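Local coordinates for protein oxidoreductase (Thermotoga maritima, PDB 1ZH8) that probably catalyses NADP-dependent interconversion of an alcohol and a carbonyl compound, as a Gfo/Idh/MocA-type oxidoreductase with a Rossmann domain, at residues L90-E93 with L94-P97. Residues are numbered along the deposited sequence; the frame is centred on the assembly and turned at random.
Sequences LPVE and LNLP. With NAP (NADP nicotinamide-adenine-dinucleotide phosphate), chain D.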
ATOM      1  N   LEU A  90      -8.390  23.121 -21.834  1.00 35.35           N
ATOM      2  CA  LEU A  90      -9.065  24.118 -21.020  1.00 34.49           C
ATOM      3  C   LEU A  90      -9.123  23.693 -19.571  1.00 35.68           C
ATOM      4  O   LEU A  90      -8.830  22.521 -19.250  1.00 33.74           O
ATOM      5  CB  LEU A  90     -10.495  24.271 -21.513  1.00 34.33           C
ATOM      6  CG  LEU A  90     -10.586  24.765 -22.947  1.00 37.24           C
ATOM      7  CD1 LEU A  90     -11.951  24.468 -23.499  1.00 37.80           C
ATOM      8  CD2 LEU A  90     -10.302  26.228 -22.985  1.00 36.53           C
ATOM      9  N   PRO A  91      -9.515  24.636 -18.688  1.00 34.99           N
ATOM     10  CA  PRO A  91      -9.932  24.256 -17.351  1.00 35.91           C
ATOM     11  C   PRO A  91     -11.024  23.195 -17.477  1.00 37.14           C
ATOM     12  O   PRO A  91     -11.978  23.359 -18.248  1.00 38.60           O
ATOM     13  CB  PRO A  91     -10.517  25.560 -16.779  1.00 35.97           C
ATOM     14  CG  PRO A  91      -9.795  26.642 -17.500  1.00 36.68           C
ATOM     15  CD  PRO A  91      -9.568  26.096 -18.894  1.00 35.85           C
ATOM     16  N   VAL A  92     -10.883  22.118 -16.726  1.00 36.62           N
ATOM     17  CA  VAL A  92     -11.763  20.974 -16.852  1.00 36.55           C
ATOM     18  C   VAL A  92     -13.277  21.326 -16.712  1.00 37.32           C
ATOM     19  O   VAL A  92     -14.131  20.669 -17.338  1.00 36.99           O
ATOM     20  CB  VAL A  92     -11.276  19.832 -15.918  1.00 36.62           C
ATOM     21  CG1 VAL A  92     -11.230  20.299 -14.475  1.00 43.21           C
ATOM     22  CG2 VAL A  92     -12.126  18.609 -16.034  1.00 39.39           C
ATOM     23  N   GLU A  93     -13.602  22.384 -15.964  1.00 35.25           N
ATOM     24  CA  GLU A  93     -15.002  22.851 -15.840  1.00 37.21           C
ATOM     25  C   GLU A  93     -15.657  23.153 -17.195  1.00 37.01           C
ATOM     26  O   GLU A  93     -16.893  23.157 -17.300  1.00 35.16           O
ATOM     27  CB  GLU A  93     -15.120  24.085 -14.913  1.00 37.69           C
ATOM     28  CG  GLU A  93     -14.533  25.361 -15.496  1.00 41.69           C
ATOM     29  CD  GLU A  93     -14.296  26.455 -14.464  1.00 51.33           C
ATOM     30  OE1 GLU A  93     -15.257  27.197 -14.136  1.00 58.96           O
ATOM     31  OE2 GLU A  93     -13.142  26.597 -13.995  1.00 53.83           O
ATOM     32  N   LEU A  94     -14.825  23.385 -18.219  1.00 35.68           N
ATOM     33  CA  LEU A  94     -15.311  23.764 -19.542  1.00 34.68           C
ATOM     34  C   LEU A  94     -15.516  22.612 -20.516  1.00 34.51           C
ATOM     35  O   LEU A  94     -16.197  22.802 -21.519  1.00 37.52           O
ATOM     36  CB  LEU A  94     -14.407  24.831 -20.185  1.00 34.18           C
ATOM     37  CG  LEU A  94     -14.203  26.143 -19.418  1.00 38.30           C
ATOM     38  CD1 LEU A  94     -13.202  27.021 -20.159  1.00 32.82           C
ATOM     39  CD2 LEU A  94     -15.537  26.903 -19.123  1.00 23.17           C
ATOM     40  N   ASN A  95     -14.941  21.438 -20.243  1.00 33.53           N
ATOM     41  CA  ASN A  95     -15.074  20.293 -21.159  1.00 33.53           C
ATOM     42  C   ASN A  95     -16.505  20.066 -21.616  1.00 33.74           C
ATOM     43  O   ASN A  95     -16.795  20.204 -22.820  1.00 33.38           O
ATOM     44  CB  ASN A  95     -14.489  19.001 -20.569  1.00 33.15           C
ATOM     45  CG  ASN A  95     -12.986  19.109 -20.289  1.00 37.61           C
ATOM     46  OD1 ASN A  95     -12.359  20.136 -20.571  1.00 35.50           O
ATOM     47  ND2 ASN A  95     -12.404  18.044 -19.732  1.00 32.93           N
ATOM     48  N   LEU A  96     -17.401  19.751 -20.671  1.00 32.87           N
ATOM     49  CA  LEU A  96     -18.799  19.448 -21.024  1.00 33.40           C
ATOM     50  C   LEU A  96     -19.439  20.515 -21.939  1.00 34.10           C
ATOM     51  O   LEU A  96     -19.762  20.210 -23.084  1.00 36.20           O
ATOM     52  CB  LEU A  96     -19.681  19.145 -19.789  1.00 32.45           C
ATOM     53  CG  LEU A  96     -21.197  19.012 -20.064  1.00 34.55           C
ATOM     54  CD1 LEU A  96     -21.522  17.859 -21.000  1.00 29.36           C
ATOM     55  CD2 LEU A  96     -22.019  18.894 -18.780  1.00 32.68           C
ATOM     56  N   PRO A  97     -19.609  21.761 -21.454  1.00 35.04           N
ATOM     57  CA  PRO A  97     -20.317  22.708 -22.342  1.00 35.61           C
ATOM     58  C   PRO A  97     -19.638  22.909 -23.698  1.00 36.47           C
ATOM     59  O   PRO A  97     -20.338  23.083 -24.698  1.00 38.88           O
ATOM     60  CB  PRO A  97     -20.354  24.024 -21.536  1.00 32.89           C
ATOM     61  CG  PRO A  97     -19.324  23.870 -20.478  1.00 33.64           C
ATOM     62  CD  PRO A  97     -19.242  22.391 -20.165  1.00 35.12           C
TER
HETATM   63  PA  NAP D 400      -3.629  26.306 -18.358  1.00 28.47           P
HETATM   64  O1A NAP D 400      -2.206  26.664 -18.592  1.00 32.37           O
HETATM   65  O2A NAP D 400      -4.289  27.148 -17.348  1.00 26.84           O
HETATM   66  O5B NAP D 400      -4.385  26.313 -19.772  1.00 30.12           O
HETATM   67  C5B NAP D 400      -5.752  26.646 -19.846  1.00 31.72           C
HETATM   68  C4B NAP D 400      -5.936  27.601 -21.010  1.00 31.67           C
HETATM   69  O4B NAP D 400      -7.320  27.793 -21.273  1.00 31.92           O
HETATM   70  C3B NAP D 400      -5.359  28.980 -20.713  1.00 29.91           C
HETATM   71  O3B NAP D 400      -4.842  29.431 -21.930  1.00 30.83           O
HETATM   72  C2B NAP D 400      -6.609  29.754 -20.330  1.00 33.34           C
HETATM   73  O2B NAP D 400      -6.677  31.175 -20.294  1.00 39.31           O
HETATM   74  C1B NAP D 400      -7.585  29.186 -21.337  1.00 30.87           C
HETATM   75  N9A NAP D 400      -8.964  29.481 -20.956  1.00 30.92           N
HETATM   76  C8A NAP D 400      -9.488  29.604 -19.688  1.00 28.15           C
HETATM   77  N7A NAP D 400     -10.810  29.864 -19.804  1.00 29.54           N
HETATM   78  C5A NAP D 400     -11.125  29.913 -21.126  1.00 33.50           C
HETATM   79  C6A NAP D 400     -12.309  30.145 -21.814  1.00 31.39           C
HETATM   80  N6A NAP D 400     -13.430  30.401 -21.161  1.00 35.32           N
HETATM   81  N1A NAP D 400     -12.326  30.111 -23.183  1.00 33.09           N
HETATM   82  C2A NAP D 400     -11.163  29.866 -23.873  1.00 36.41           C
HETATM   83  N3A NAP D 400      -9.988  29.645 -23.202  1.00 28.65           N
HETATM   84  C4A NAP D 400      -9.973  29.666 -21.854  1.00 32.47           C
HETATM   85  O3  NAP D 400      -3.701  24.789 -17.861  1.00 25.47           O
HETATM   86  PN  NAP D 400      -3.091  23.541 -18.670  1.00 27.99           P
HETATM   87  O1N NAP D 400      -2.691  23.852 -20.080  1.00 25.81           O
HETATM   88  O2N NAP D 400      -2.177  22.991 -17.680  1.00 28.02           O
HETATM   89  O5D NAP D 400      -4.321  22.507 -18.785  1.00 30.35           O
HETATM   90  C5D NAP D 400      -5.337  22.583 -19.770  1.00 26.73           C
HETATM   91  C4D NAP D 400      -5.912  21.186 -19.993  1.00 27.06           C
HETATM   92  O4D NAP D 400      -4.853  20.310 -20.358  1.00 34.85           O
HETATM   93  C3D NAP D 400      -6.521  20.626 -18.705  1.00 26.91           C
HETATM   94  O3D NAP D 400      -7.720  19.937 -18.975  1.00 31.49           O
HETATM   95  C2D NAP D 400      -5.494  19.652 -18.179  1.00 28.93           C
HETATM   96  O2D NAP D 400      -6.072  18.587 -17.453  1.00 30.92           O
HETATM   97  C1D NAP D 400      -4.814  19.203 -19.464  1.00 31.93           C
HETATM   98  N1N NAP D 400      -3.444  18.769 -19.203  1.00 29.96           N
HETATM   99  C2N NAP D 400      -3.099  17.493 -19.542  1.00 29.38           C
HETATM  100  C3N NAP D 400      -1.806  17.017 -19.307  1.00 33.96           C
HETATM  101  C7N NAP D 400      -1.361  15.694 -19.881  1.00 35.45           C
HETATM  102  O7N NAP D 400      -0.053  15.281 -19.565  1.00 31.58           O
HETATM  103  N7N NAP D 400      -2.170  14.952 -20.661  1.00 28.13           N
HETATM  104  C4N NAP D 400      -0.860  17.871 -18.724  1.00 31.76           C
HETATM  105  C5N NAP D 400      -1.217  19.185 -18.392  1.00 35.40           C
HETATM  106  C6N NAP D 400      -2.522  19.625 -18.637  1.00 36.13           C
HETATM  107  P2B NAP D 400      -5.750  32.329 -20.927  1.00 37.42           P
HETATM  108  O1X NAP D 400      -6.140  32.631 -22.359  1.00 37.87           O
HETATM  109  O2X NAP D 400      -4.292  31.931 -20.913  1.00 37.32           O
HETATM  110  O3X NAP D 400      -6.002  33.529 -20.040  1.00 38.21           O
HETATM  111  O   HOH W   1      -9.745  20.511 -21.676  1.00 26.57           O
HETATM  112  O   HOH W   2     -16.692  19.619 -17.816  1.00 25.53           O
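L90 and L94 both turn CG opposite the carbonyl carbon (chi1 -62° and -58°), and with these torsions the two side chains meet roughly at a right angle, CB of L90 lying 4.1 Å from CD1 of L94. CD1 of L94 also packs against CD of P91. The three residues make an apolar surface against one face of the adenine of NADP: over that face CD2 of L90 comes within 3.4 Å of N3A, CD of P91 meets C8A, and CD1 of L94 lies 3.5 Å from the exocyclic N6A.

The backbone here winds into a turn. The amide N of L94 gives a fairly straight hydrogen bond to O of P91 (2.8 Å, 164° at the hydrogen), and N of N95 bonds to O of V92 at 3.1 Å, approaching from well above the carbonyl plane. O of V92 also accepts a hydrogen bond from a water, which in turn accepts from N of L96.

The carbonyl of L90 takes a hydrogen bond from the nicotinamide-ribose hydroxyl O3D of NADP at 2.8 Å. A second water accepts from N of L90 and sits at hydrogen-bonding distance of OD1 of N95, to which it can donate, while ND2 of N95 bonds the carbonyl of I115; the amide thus ties the turn to a neighbouring loop. OE1 of E93 forms a salt bridge with NZ of K190.

As in other Rossmann domains, this loop carries the chain from parallel strand 85-88 into helix 95-104 beside the dinucleotide. W185 of helix 184-187 covers P91 and V92, and L96 packs onto helix 119-131.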